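Local coordinates for 3-Hydroxyacyl-CoA dehydrogenase (Ralstonia eutropha H16, PDB 4PZC), which catalyses the NAD-dependent oxidation of (S)-3-hydroxyacyl-CoA, such as (S)-3-hydroxybutyryl-CoA, to the 3-oxoacyl-CoA, and the reverse reduction, at residues Ile137-Phe142 with Val151-Gly156; Val9-Met14 with Met31-Asp36. All blocks are in the same frame, centred on the assembly; numbering follows the deposited sequence.

Interaction 1: Ile137-Phe142 with Val151-Gly156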
loop_
_atom_site.group_PDB
_atom_site.type_symbol
_atom_site.label_atom_id
_atom_site.label_comp_id
_atom_site.label_asym_id
_atom_site.label_seq_id
_atom_site.Cartn_x
_atom_site.Cartn_y
_atom_site.Cartn_z
ATOM N N ILE A 137 13.660 -24.676 7.391
ATOM C CA ILE A 137 12.964 -23.413 7.573
ATOM C C ILE A 137 12.859 -22.714 6.219
ATOM O O ILE A 137 13.586 -23.060 5.301
ATOM C CB ILE A 137 13.723 -22.528 8.568
ATOM C CG1 ILE A 137 12.788 -21.484 9.177
ATOM C CG2 ILE A 137 14.904 -21.848 7.885
ATOM C CD1 ILE A 137 13.457 -20.552 10.164
ATOM N N GLY A 138 11.931 -21.769 6.077
ATOM C CA GLY A 138 11.750 -21.012 4.831
ATOM C C GLY A 138 12.250 -19.592 4.980
ATOM O O GLY A 138 12.164 -19.012 6.058
ATOM N N MET A 139 12.793 -19.035 3.906
ATOM C CA MET A 139 13.130 -17.617 3.868
ATOM C C MET A 139 12.625 -16.985 2.579
ATOM O O MET A 139 12.499 -17.642 1.553
ATOM C CB MET A 139 14.625 -17.425 3.991
ATOM C CG MET A 139 15.204 -18.224 5.144
ATOM S SD MET A 139 17.001 -18.315 5.117
ATOM C CE MET A 139 17.455 -16.635 5.585
ATOM N N HIS A 140 12.303 -15.707 2.651
ATOM C CA HIS A 140 11.918 -14.957 1.483
ATOM C C HIS A 140 12.702 -13.665 1.578
ATOM O O HIS A 140 12.373 -12.788 2.382
ATOM C CB HIS A 140 10.393 -14.735 1.451
ATOM C CG HIS A 140 9.905 -13.932 0.276
ATOM N ND1 HIS A 140 10.154 -14.289 -1.029
ATOM C CD2 HIS A 140 9.163 -12.802 0.215
ATOM C CE1 HIS A 140 9.615 -13.399 -1.844
ATOM N NE2 HIS A 140 9.002 -12.489 -1.114
ATOM N N PHE A 141 13.774 -13.590 0.795
ATOM C CA PHE A 141 14.568 -12.373 0.628
ATOM C C PHE A 141 13.963 -11.504 -0.427
ATOM O O PHE A 141 13.159 -11.991 -1.219
ATOM C CB PHE A 141 15.961 -12.726 0.185
ATOM C CG PHE A 141 16.795 -13.330 1.269
ATOM C CD1 PHE A 141 17.501 -12.516 2.135
ATOM C CD2 PHE A 141 16.878 -14.709 1.420
ATOM C CE1 PHE A 141 18.284 -13.062 3.135
ATOM C CE2 PHE A 141 17.661 -15.260 2.418
ATOM C CZ PHE A 141 18.369 -14.435 3.274
ATOM N N PHE A 142 14.351 -10.230 -0.466
ATOM C CA PHE A 142 13.699 -9.287 -1.394
ATOM C C PHE A 142 14.552 -8.677 -2.505
ATOM O O PHE A 142 15.690 -8.290 -2.307
ATOM C CB PHE A 142 12.924 -8.229 -0.635
ATOM C CG PHE A 142 11.617 -8.732 -0.114
ATOM C CD1 PHE A 142 10.497 -8.679 -0.899
ATOM C CD2 PHE A 142 11.518 -9.303 1.140
ATOM C CE1 PHE A 142 9.279 -9.139 -0.425
ATOM C CE2 PHE A 142 10.309 -9.781 1.614
ATOM C CZ PHE A 142 9.182 -9.686 0.835
ATOM N N VAL A 151 13.659 -10.013 5.543
ATOM C CA VAL A 151 13.387 -11.368 5.128
ATOM C C VAL A 151 12.168 -11.884 5.873
ATOM O O VAL A 151 11.973 -11.582 7.079
ATOM C CB VAL A 151 14.536 -12.304 5.499
ATOM C CG1 VAL A 151 14.434 -13.598 4.706
ATOM C CG2 VAL A 151 15.861 -11.621 5.253
ATOM N N GLU A 152 11.364 -12.671 5.166
ATOM C CA GLU A 152 10.302 -13.362 5.818
ATOM C C GLU A 152 10.899 -14.680 6.239
ATOM O O GLU A 152 11.514 -15.363 5.435
ATOM C CB GLU A 152 9.095 -13.552 4.902
ATOM C CG GLU A 152 8.553 -12.246 4.339
ATOM C CD GLU A 152 7.244 -12.408 3.579
ATOM O OE1 GLU A 152 7.205 -13.031 2.487
ATOM O OE2 GLU A 152 6.239 -11.870 4.075
ATOM N N LEU A 153 10.741 -15.007 7.518
ATOM C CA LEU A 153 11.205 -16.262 8.075
ATOM C C LEU A 153 9.970 -17.067 8.225
ATOM O O LEU A 153 9.066 -16.671 8.937
ATOM C CB LEU A 153 11.837 -16.049 9.441
ATOM C CG LEU A 153 13.053 -15.120 9.481
ATOM C CD1 LEU A 153 13.554 -14.981 10.922
ATOM C CD2 LEU A 153 14.158 -15.623 8.550
ATOM N N ILE A 154 9.901 -18.181 7.522
ATOM C CA ILE A 154 8.659 -18.889 7.429
ATOM C C ILE A 154 8.795 -20.281 8.018
ATOM O O ILE A 154 9.560 -21.129 7.537
ATOM C CB ILE A 154 8.159 -18.979 6.008
ATOM C CG1 ILE A 154 8.210 -17.604 5.341
ATOM C CG2 ILE A 154 6.747 -19.538 6.026
ATOM C CD1 ILE A 154 9.223 -17.462 4.214
ATOM N N ARG A 155 8.050 -20.504 9.084
ATOM C CA ARG A 155 8.164 -21.736 9.788
ATOM C C ARG A 155 7.231 -22.674 9.129
ATOM O O ARG A 155 6.041 -22.391 8.986
ATOM C CB ARG A 155 7.799 -21.550 11.248
ATOM C CG ARG A 155 8.896 -20.832 11.983
ATOM C CD ARG A 155 8.626 -20.653 13.466
ATOM N NE ARG A 155 8.642 -21.909 14.222
ATOM C CZ ARG A 155 9.001 -22.003 15.501
ATOM N NH1 ARG A 155 9.421 -20.925 16.171
ATOM N NH2 ARG A 155 8.969 -23.181 16.113
ATOM N N GLY A 156 7.774 -23.795 8.699
ATOM C CA GLY A 156 6.950 -24.949 8.465
ATOM C C GLY A 156 6.319 -25.311 9.801
ATOM O O GLY A 156 6.774 -24.913 10.876
#
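H140 and E152 run alongside each other on one face of the sheet, the imidazole and carboxylate planes turned 52° apart. As modelled, CD2 of H140 is the ring atom nearest the acid, with OE1 of E152 at 3.0 Å and oblique to the ring, whereas NE2 of H140 is 4.1 Å from that oxygen. The straight outer part of the E152 chain (chi2 -172°) carries the carboxylate alongside the ring, and its other oxygen, OE2, accepts hydrogen bonds from the backbone N of V188 and V189, so that two backbone N-H groups hold this oxygen. CG of E152 also meets the edge of the F142 ring through CE2, near the ring plane. The two strands form an antiparallel beta hairpin in the sheet of the Rossmann-type NAD-binding domain, and H140 is the residue predicted to be important for catalytic activity, its side chain close to S119. Four backbone bonds join the strands, in the pairs G138-I154 and H140-E152. On the opposite face V151 packs on F141: its CG1 lies over the centre of the ring, 4.0 Å from the centroid in a CH-pi contact, while CG2 leans on CE1 of F141 at 3.5 Å. The same CG1 of V151 also reaches CB of M139 at 3.9 Å. Further along, M139 CG approaches CD2 of L153 more loosely, at 4.4 Å.

Interaction 2: Val9-Met14 with Met31-Asp36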
loop_
_atom_site.group_PDB
_atom_site.type_symbol
_atom_site.label_atom_id
_atom_site.label_comp_id
_atom_site.label_asym_id
_atom_site.label_seq_id
_atom_site.Cartn_x
_atom_site.Cartn_y
_atom_site.Cartn_z
ATOM N N VAL A 9 22.771 -22.852 -2.542
ATOM C CA VAL A 9 22.564 -23.489 -3.837
ATOM C C VAL A 9 21.891 -22.486 -4.743
ATOM O O VAL A 9 20.832 -21.963 -4.412
ATOM C CB VAL A 9 21.720 -24.780 -3.760
ATOM C CG1 VAL A 9 21.372 -25.283 -5.157
ATOM C CG2 VAL A 9 22.467 -25.869 -3.003
ATOM N N GLY A 10 22.502 -22.243 -5.897
ATOM C CA GLY A 10 22.006 -21.258 -6.843
ATOM C C GLY A 10 22.898 -20.040 -6.802
ATOM O O GLY A 10 23.130 -19.458 -5.740
ATOM N N ALA A 11 23.415 -19.670 -7.965
ATOM C CA ALA A 11 24.274 -18.507 -8.107
ATOM C C ALA A 11 23.621 -17.422 -8.966
ATOM O O ALA A 11 24.294 -16.471 -9.354
ATOM C CB ALA A 11 25.599 -18.928 -8.712
ATOM N N GLY A 12 22.324 -17.560 -9.255
ATOM C CA GLY A 12 21.548 -16.507 -9.929
ATOM C C GLY A 12 21.319 -15.306 -9.023
ATOM O O GLY A 12 22.044 -15.092 -8.056
ATOM N N THR A 13 20.288 -14.531 -9.308
ATOM C CA THR A 13 20.163 -13.223 -8.703
ATOM C C THR A 13 20.067 -13.234 -7.187
ATOM O O THR A 13 20.772 -12.471 -6.505
ATOM C CB THR A 13 18.935 -12.509 -9.248
ATOM O OG1 THR A 13 18.917 -12.659 -10.670
ATOM C CG2 THR A 13 18.980 -11.034 -8.859
ATOM N N MET A 14 19.169 -14.075 -6.672
ATOM C CA MET A 14 19.033 -14.258 -5.237
ATOM C C MET A 14 20.336 -14.809 -4.682
ATOM O O MET A 14 20.909 -14.257 -3.750
ATOM C CB MET A 14 17.905 -15.243 -4.912
ATOM C CG MET A 14 16.492 -14.735 -5.147
ATOM S SD MET A 14 16.059 -13.264 -4.193
ATOM C CE MET A 14 16.084 -12.016 -5.482
ATOM N N MET A 31 29.164 -21.314 -2.390
ATOM C CA MET A 31 28.089 -21.024 -3.355
ATOM C C MET A 31 28.120 -21.948 -4.561
ATOM O O MET A 31 28.913 -21.746 -5.476
ATOM C CB MET A 31 28.158 -19.571 -3.835
ATOM C CG MET A 31 26.871 -19.096 -4.492
ATOM S SD MET A 31 27.086 -18.105 -5.983
ATOM C CE MET A 31 27.870 -16.641 -5.334
ATOM N N VAL A 32 27.223 -22.931 -4.577
ATOM C CA VAL A 32 27.227 -23.976 -5.599
ATOM C C VAL A 32 26.309 -23.596 -6.767
ATOM O O VAL A 32 25.442 -22.753 -6.615
ATOM C CB VAL A 32 26.814 -25.334 -4.992
ATOM C CG1 VAL A 32 27.125 -26.476 -5.954
ATOM C CG2 VAL A 32 27.527 -25.573 -3.670
ATOM N N ASP A 33 26.526 -24.190 -7.935
ATOM C CA ASP A 33 25.616 -24.054 -9.100
ATOM C C ASP A 33 26.130 -24.993 -10.201
ATOM O O ASP A 33 27.300 -25.383 -10.181
ATOM C CB ASP A 33 25.523 -22.594 -9.608
ATOM C CG ASP A 33 24.267 -22.325 -10.466
ATOM O OD1 ASP A 33 23.883 -23.178 -11.275
ATOM O OD2 ASP A 33 23.671 -21.239 -10.359
ATOM N N ILE A 34 25.270 -25.362 -11.152
ATOM C CA ILE A 34 25.563 -26.485 -12.071
ATOM C C ILE A 34 26.745 -26.320 -13.041
ATOM O O ILE A 34 27.345 -27.322 -13.396
ATOM C CB ILE A 34 24.315 -26.967 -12.861
ATOM C CG1 ILE A 34 23.655 -25.808 -13.633
ATOM C CG2 ILE A 34 23.342 -27.692 -11.924
ATOM C CD1 ILE A 34 22.577 -26.252 -14.600
ATOM N N SER A 35 27.087 -25.104 -13.473
ATOM C CA SER A 35 28.309 -24.900 -14.297
ATOM C C SER A 35 29.359 -24.007 -13.612
ATOM O O SER A 35 29.085 -23.382 -12.579
ATOM C CB SER A 35 27.964 -24.366 -15.710
ATOM O OG SER A 35 27.333 -23.094 -15.694
ATOM N N ASP A 36 30.570 -23.973 -14.174
ATOM C CA ASP A 36 31.576 -22.984 -13.748
ATOM C C ASP A 36 31.220 -21.640 -14.380
ATOM O O ASP A 36 31.580 -20.585 -13.863
ATOM C CB ASP A 36 33.014 -23.413 -14.114
ATOM C CG ASP A 36 33.815 -23.920 -12.904
ATOM O OD1 ASP A 36 33.374 -24.866 -12.216
ATOM O OD2 ASP A 36 34.905 -23.376 -12.647
#
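V9 and V32 pair in parallel, their CA atoms 5.0 Å apart, and the backbone N of G10 donates to O of V32 at 3.1 Å just where the first strand gives way to the glycine-rich turn. With its CG anti to the backbone N (chi1 -160°), the carboxylate of D33 extends to the turn, and OD2 of D33 accepts the backbone N-H of A11 at 2.9 Å, met on the anti side and 25° out of the carboxylate plane. The other oxygen, OD1, turns back to the backbone N of I34, so each carboxylate oxygen holds one backbone N-H and the group's rotation is fixed. The methyl of A11 points toward 31-36 and lies near OD2 of D33 and against SD of M31, whose chain bends to bring the sulfur there. G10 has a positive phi of 106°, a conformation that calls for glycine, and G12 is the N-cap of the helix starting at T13. T13, M14 and D33 contact NAD(+) in a cofactor-bound structure of this enzyme; none is bound to this chain here. This is the beta-alpha-beta unit of a Rossmann fold with its GxGxxG turn and the characteristic acid ending the second strand.

In the fold
Along the chain the contacts come in series: interaction 2 is complete before interaction 1 begins, and all four segments belong to the NAD-binding domain. Both draw on the same mixed sheet. Strands 5-9 and 28-32 lie side by side in its parallel part, whereas strands 136-141 and 150-155 form the antiparallel hairpin beyond strands 85-88 and 113-117. The centres of the two contacts are about 19 Å apart; their nearest atoms approach to about 4 Å without touching. Interaction 2 supplies part of the NAD(+) site, and interaction 1 carries H140, predicted to matter for catalysis, and brings F142 beside N143, which contacts NAD(+) in another structure of the protein, consistent with one sheet serving both cofactor and reaction.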